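Local coordinates for protein 2-c-methyl-d-erythritol 4-phosphate cytidylyltransferase (Streptococcus pneumoniae, PDB 2VSI) that catalyses the transfer of the cytidylyl group of CTP to D-ribitol 5-phosphate, probably yielding CDP-L-ribitol and diphosphate, at residues Ile108-Asp113 with Pro171-Cys176. Sequence-based numbering, arbitrary orientation.
Sequences IVVTHD and PQTFRC. With CDF (4-amino-1-{5-O-[(R)-hydroxy(phosphonooxy)phosphoryl]-alpha-D-arabinofuranosyl}pyrimidin-2(1H)-one), chain D.
V109 and F174 lie side by side on one face of an antiparallel strand pair and illustrate how a sheet sorts its side chains once the backbone register is set. The pair is hydrogen-bonded: V109 N gives a nearly straight bond to F174 O (N-H...O angle 170°), and F174 N returns one to V109 O. On the face that V109, T111 and F174 share, the phenyl group has its CG between backbone N and carbonyl carbon, and this chi1 of 43° brings the end of the ring close to 108-113. F174 CE1 meets V109 CG1 at 3.5 Å, and F174 CZ lies as close to T111 CG2; both methyls approach the ring obliquely, and the two side chains T111 and F174 run roughly perpendicular. C176 SG, at the start of the following helix, touches the same V109 CG1 at 3.6 Å.

T111 and Q172 form the second hydrogen-bonded pair. Here the threonine hydroxyl turns back onto the partner backbone, so that Q172 O accepts from both T111 N (3.0 Å) and T111 OG1, the latter tilted 16° from the carbonyl plane. Q172 N donates in return to T111 O, while Q172 NE2 is hydrogen-bonded to D138 and D196.

The other face carries V110 and T173, a non-hydrogen-bonded pair whose side chains cross, with V110 CG1 3.5 Å from T173 OG1, which is hydrogen-bonded to N127 ND2. V110 CG1 also lies 3.8 Å from P171 CB. Next along, P171, which follows a cis peptide bond, runs beside H112: P171 N lies in plane at the imidazole edge near H112 ND1, without a hydrogen bond, while H112 NE2 is hydrogen-bonded to R116 O.

D113 carries 108-113 to the bound nucleotide, its OD1 3.4 Å from CDF C5' and salt-bridged to R86. In the mixed sheet of this GT-A-type cytidylyltransferase, strand 108-113 is flanked by 3-8 and the antiparallel 165-175; helix 121-131 packs on V110 and T173, while helix 197-203 covers Q172 and F174.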
ATOM      1  N   ILE B 108       5.579 -28.741  -6.678  1.00 81.46           N
ATOM      2  CA  ILE B 108       5.306 -27.320  -6.450  1.00 77.35           C
ATOM      3  C   ILE B 108       6.577 -26.478  -6.264  1.00 74.57           C
ATOM      4  O   ILE B 108       7.603 -26.971  -5.787  1.00 75.31           O
ATOM      5  CB  ILE B 108       4.337 -27.087  -5.250  1.00 76.66           C
ATOM      6  CG1 ILE B 108       4.909 -27.679  -3.952  1.00 77.66           C
ATOM      7  CG2 ILE B 108       2.952 -27.651  -5.558  1.00 78.61           C
ATOM      8  CD1 ILE B 108       4.323 -27.080  -2.682  1.00 76.20           C
ATOM      9  N   VAL B 109       6.490 -25.208  -6.655  1.00 71.51           N
ATOM     10  CA  VAL B 109       7.563 -24.238  -6.431  1.00 68.85           C
ATOM     11  C   VAL B 109       7.054 -23.074  -5.583  1.00 65.86           C
ATOM     12  O   VAL B 109       6.009 -22.494  -5.879  1.00 65.48           O
ATOM     13  CB  VAL B 109       8.200 -23.727  -7.771  1.00 68.86           C
ATOM     14  CG1 VAL B 109       7.144 -23.467  -8.829  1.00 69.81           C
ATOM     15  CG2 VAL B 109       9.051 -22.476  -7.551  1.00 65.99           C
ATOM     16  N   VAL B 110       7.790 -22.755  -4.521  1.00 64.26           N
ATOM     17  CA  VAL B 110       7.477 -21.602  -3.686  1.00 61.69           C
ATOM     18  C   VAL B 110       8.333 -20.420  -4.134  1.00 59.90           C
ATOM     19  O   VAL B 110       9.472 -20.254  -3.685  1.00 59.59           O
ATOM     20  CB  VAL B 110       7.684 -21.898  -2.185  1.00 61.82           C
ATOM     21  CG1 VAL B 110       7.310 -20.681  -1.342  1.00 59.69           C
ATOM     22  CG2 VAL B 110       6.863 -23.109  -1.765  1.00 63.80           C
ATOM     23  N   THR B 111       7.779 -19.615  -5.036  1.00 59.21           N
ATOM     24  CA  THR B 111       8.475 -18.448  -5.565  1.00 58.21           C
ATOM     25  C   THR B 111       8.479 -17.324  -4.526  1.00 56.39           C
ATOM     26  O   THR B 111       7.509 -17.159  -3.787  1.00 56.26           O
ATOM     27  CB  THR B 111       7.837 -17.936  -6.882  1.00 59.00           C
ATOM     28  OG1 THR B 111       6.635 -17.206  -6.598  1.00 58.49           O
ATOM     29  CG2 THR B 111       7.513 -19.088  -7.810  1.00 60.86           C
ATOM     30  N   HIS B 112       9.558 -16.549  -4.476  1.00 55.39           N
ATOM     31  CA  HIS B 112       9.690 -15.506  -3.465  1.00 53.82           C
ATOM     32  C   HIS B 112      10.709 -14.424  -3.847  1.00 53.38           C
ATOM     33  O   HIS B 112      11.793 -14.731  -4.329  1.00 54.00           O
ATOM     34  CB  HIS B 112      10.061 -16.147  -2.123  1.00 53.72           C
ATOM     35  CG  HIS B 112       9.996 -15.210  -0.962  1.00 52.43           C
ATOM     36  ND1 HIS B 112       8.806 -14.812  -0.393  1.00 51.71           N
ATOM     37  CD2 HIS B 112      10.975 -14.595  -0.258  1.00 51.55           C
ATOM     38  CE1 HIS B 112       9.054 -13.990   0.609  1.00 51.54           C
ATOM     39  NE2 HIS B 112      10.363 -13.842   0.712  1.00 51.60           N
ATOM     40  N   ASP B 113      10.355 -13.160  -3.626  1.00 52.73           N
ATOM     41  CA  ASP B 113      11.289 -12.056  -3.827  1.00 52.88           C
ATOM     42  C   ASP B 113      12.502 -12.171  -2.904  1.00 52.61           C
ATOM     43  O   ASP B 113      12.351 -12.299  -1.687  1.00 52.03           O
ATOM     44  CB  ASP B 113      10.605 -10.712  -3.564  1.00 52.79           C
ATOM     45  CG  ASP B 113       9.514 -10.399  -4.556  1.00 53.90           C
ATOM     46  OD1 ASP B 113       9.521 -10.965  -5.667  1.00 55.76           O
ATOM     47  OD2 ASP B 113       8.647  -9.567  -4.222  1.00 54.31           O
ATOM     48  N   PRO B 171       5.559 -15.104  -0.550  1.00 54.06           N
ATOM     49  CA  PRO B 171       5.457 -16.160  -1.562  1.00 55.50           C
ATOM     50  C   PRO B 171       4.254 -16.150  -2.501  1.00 55.79           C
ATOM     51  O   PRO B 171       3.138 -15.735  -2.135  1.00 54.72           O
ATOM     52  CB  PRO B 171       5.419 -17.441  -0.725  1.00 56.57           C
ATOM     53  CG  PRO B 171       6.102 -17.098   0.513  1.00 56.57           C
ATOM     54  CD  PRO B 171       5.708 -15.684   0.796  1.00 54.63           C
ATOM     55  N   GLN B 172       4.524 -16.600  -3.724  1.00 57.46           N
ATOM     56  CA  GLN B 172       3.505 -17.047  -4.668  1.00 58.64           C
ATOM     57  C   GLN B 172       3.866 -18.487  -5.031  1.00 60.79           C
ATOM     58  O   GLN B 172       4.986 -18.752  -5.480  1.00 62.39           O
ATOM     59  CB  GLN B 172       3.471 -16.156  -5.909  1.00 58.99           C
ATOM     60  CG  GLN B 172       3.162 -14.691  -5.620  1.00 57.50           C
ATOM     61  CD  GLN B 172       2.968 -13.869  -6.882  1.00 58.65           C
ATOM     62  OE1 GLN B 172       3.612 -14.115  -7.903  1.00 60.59           O
ATOM     63  NE2 GLN B 172       2.076 -12.883  -6.817  1.00 57.83           N
ATOM     64  N   THR B 173       2.937 -19.414  -4.817  1.00 61.29           N
ATOM     65  CA  THR B 173       3.247 -20.840  -4.936  1.00 63.64           C
ATOM     66  C   THR B 173       2.361 -21.561  -5.947  1.00 65.33           C
ATOM     67  O   THR B 173       1.181 -21.229  -6.091  1.00 64.83           O
ATOM     68  CB  THR B 173       3.156 -21.530  -3.563  1.00 63.61           C
ATOM     69  OG1 THR B 173       4.104 -20.921  -2.682  1.00 63.09           O
ATOM     70  CG2 THR B 173       3.441 -23.025  -3.656  1.00 65.93           C
ATOM     71  N   PHE B 174       2.952 -22.535  -6.643  1.00 67.65           N
ATOM     72  CA  PHE B 174       2.256 -23.329  -7.657  1.00 69.74           C
ATOM     73  C   PHE B 174       3.057 -24.547  -8.126  1.00 72.83           C
ATOM     74  O   PHE B 174       4.241 -24.691  -7.813  1.00 73.53           O
ATOM     75  CB  PHE B 174       1.890 -22.464  -8.871  1.00 69.96           C
ATOM     76  CG  PHE B 174       2.990 -21.532  -9.319  1.00 69.52           C
ATOM     77  CD1 PHE B 174       4.079 -22.006 -10.039  1.00 71.35           C
ATOM     78  CD2 PHE B 174       2.915 -20.171  -9.040  1.00 67.09           C
ATOM     79  CE1 PHE B 174       5.081 -21.148 -10.455  1.00 71.42           C
ATOM     80  CE2 PHE B 174       3.909 -19.302  -9.458  1.00 66.88           C
ATOM     81  CZ  PHE B 174       4.995 -19.792 -10.165  1.00 69.83           C
ATOM     82  N   ARG B 175       2.390 -25.416  -8.881  1.00 74.92           N
ATOM     83  CA  ARG B 175       3.016 -26.562  -9.518  1.00 78.13           C
ATOM     84  C   ARG B 175       3.804 -26.104 -10.729  1.00 79.78           C
ATOM     85  O   ARG B 175       3.342 -25.257 -11.489  1.00 79.41           O
ATOM     86  CB  ARG B 175       1.954 -27.579  -9.925  1.00 80.00           C
ATOM     87  CG  ARG B 175       1.375 -28.307  -8.735  1.00 79.66           C
ATOM     88  CD  ARG B 175       0.124 -29.073  -9.064  1.00 81.37           C
ATOM     89  NE  ARG B 175      -0.544 -29.512  -7.841  1.00 81.02           N
ATOM     90  CZ  ARG B 175      -1.361 -28.753  -7.115  1.00 78.68           C
ATOM     91  NH1 ARG B 175      -1.622 -27.503  -7.480  1.00 76.85           N
ATOM     92  NH2 ARG B 175      -1.917 -29.244  -6.018  1.00 78.81           N
ATOM     93  N   CYS B 176       4.996 -26.671 -10.898  1.00 82.20           N
ATOM     94  CA  CYS B 176       5.925 -26.261 -11.953  1.00 84.19           C
ATOM     95  C   CYS B 176       5.359 -26.445 -13.355  1.00 86.79           C
ATOM     96  O   CYS B 176       5.421 -25.525 -14.173  1.00 87.10           O
ATOM     97  CB  CYS B 176       7.245 -27.010 -11.813  1.00 86.58           C
ATOM     98  SG  CYS B 176       8.018 -26.725 -10.222  1.00 84.72           S
TER
HETATM   99  O3B CDF D1233       9.288  -6.327  -9.222  1.00 83.32           O
HETATM  100  PB  CDF D1233      10.286  -5.211  -9.432  0.50 83.45           P
HETATM  101  O1B CDF D1233       9.661  -3.884  -9.790  0.50 83.37           O
HETATM  102  O2B CDF D1233      11.477  -5.583 -10.288  0.50 83.28           O
HETATM  103  O3A CDF D1233      10.900  -4.948  -7.963  0.50 83.09           O
HETATM  104  PA  CDF D1233      11.973  -5.943  -7.287  0.50 82.83           P
HETATM  105  O1A CDF D1233      13.226  -5.935  -8.132  0.50 82.91           O
HETATM  106  O2A CDF D1233      12.082  -5.576  -5.828  0.50 82.98           O
HETATM  107  O5' CDF D1233      11.251  -7.381  -7.417  0.50 82.24           O
HETATM  108  C5' CDF D1233      11.579  -8.470  -6.551  0.50 81.27           C
HETATM  109  C4' CDF D1233      12.483  -9.491  -7.242  0.50 80.54           C
HETATM  110  O4' CDF D1233      12.189  -9.599  -8.642  0.50 80.13           O
HETATM  111  C3' CDF D1233      13.947  -9.092  -7.114  0.50 80.21           C
HETATM  112  O3' CDF D1233      14.641  -9.993  -6.248  0.50 80.34           O
HETATM  113  C2' CDF D1233      14.500  -9.120  -8.529  0.50 79.75           C
HETATM  114  O2' CDF D1233      15.376  -8.013  -8.748  0.50 79.52           O
HETATM  115  C1' CDF D1233      13.252  -9.007  -9.397  0.50 79.51           C
HETATM  116  N1  CDF D1233      13.415  -9.594 -10.733  0.50 79.22           N
HETATM  117  C2  CDF D1233      13.510 -10.991 -10.964  0.50 78.98           C
HETATM  118  O2  CDF D1233      13.462 -11.809 -10.025  0.50 78.68           O
HETATM  119  N3  CDF D1233      13.661 -11.456 -12.226  0.50 78.91           N
HETATM  120  C4  CDF D1233      13.719 -10.600 -13.274  0.50 79.04           C
HETATM  121  N4  CDF D1233      13.870 -11.075 -14.529  0.50 78.96           N
HETATM  122  C6  CDF D1233      13.471  -8.746 -11.770  0.50 79.28           C
HETATM  123  C5  CDF D1233      13.626  -9.228 -13.067  0.50 79.03           C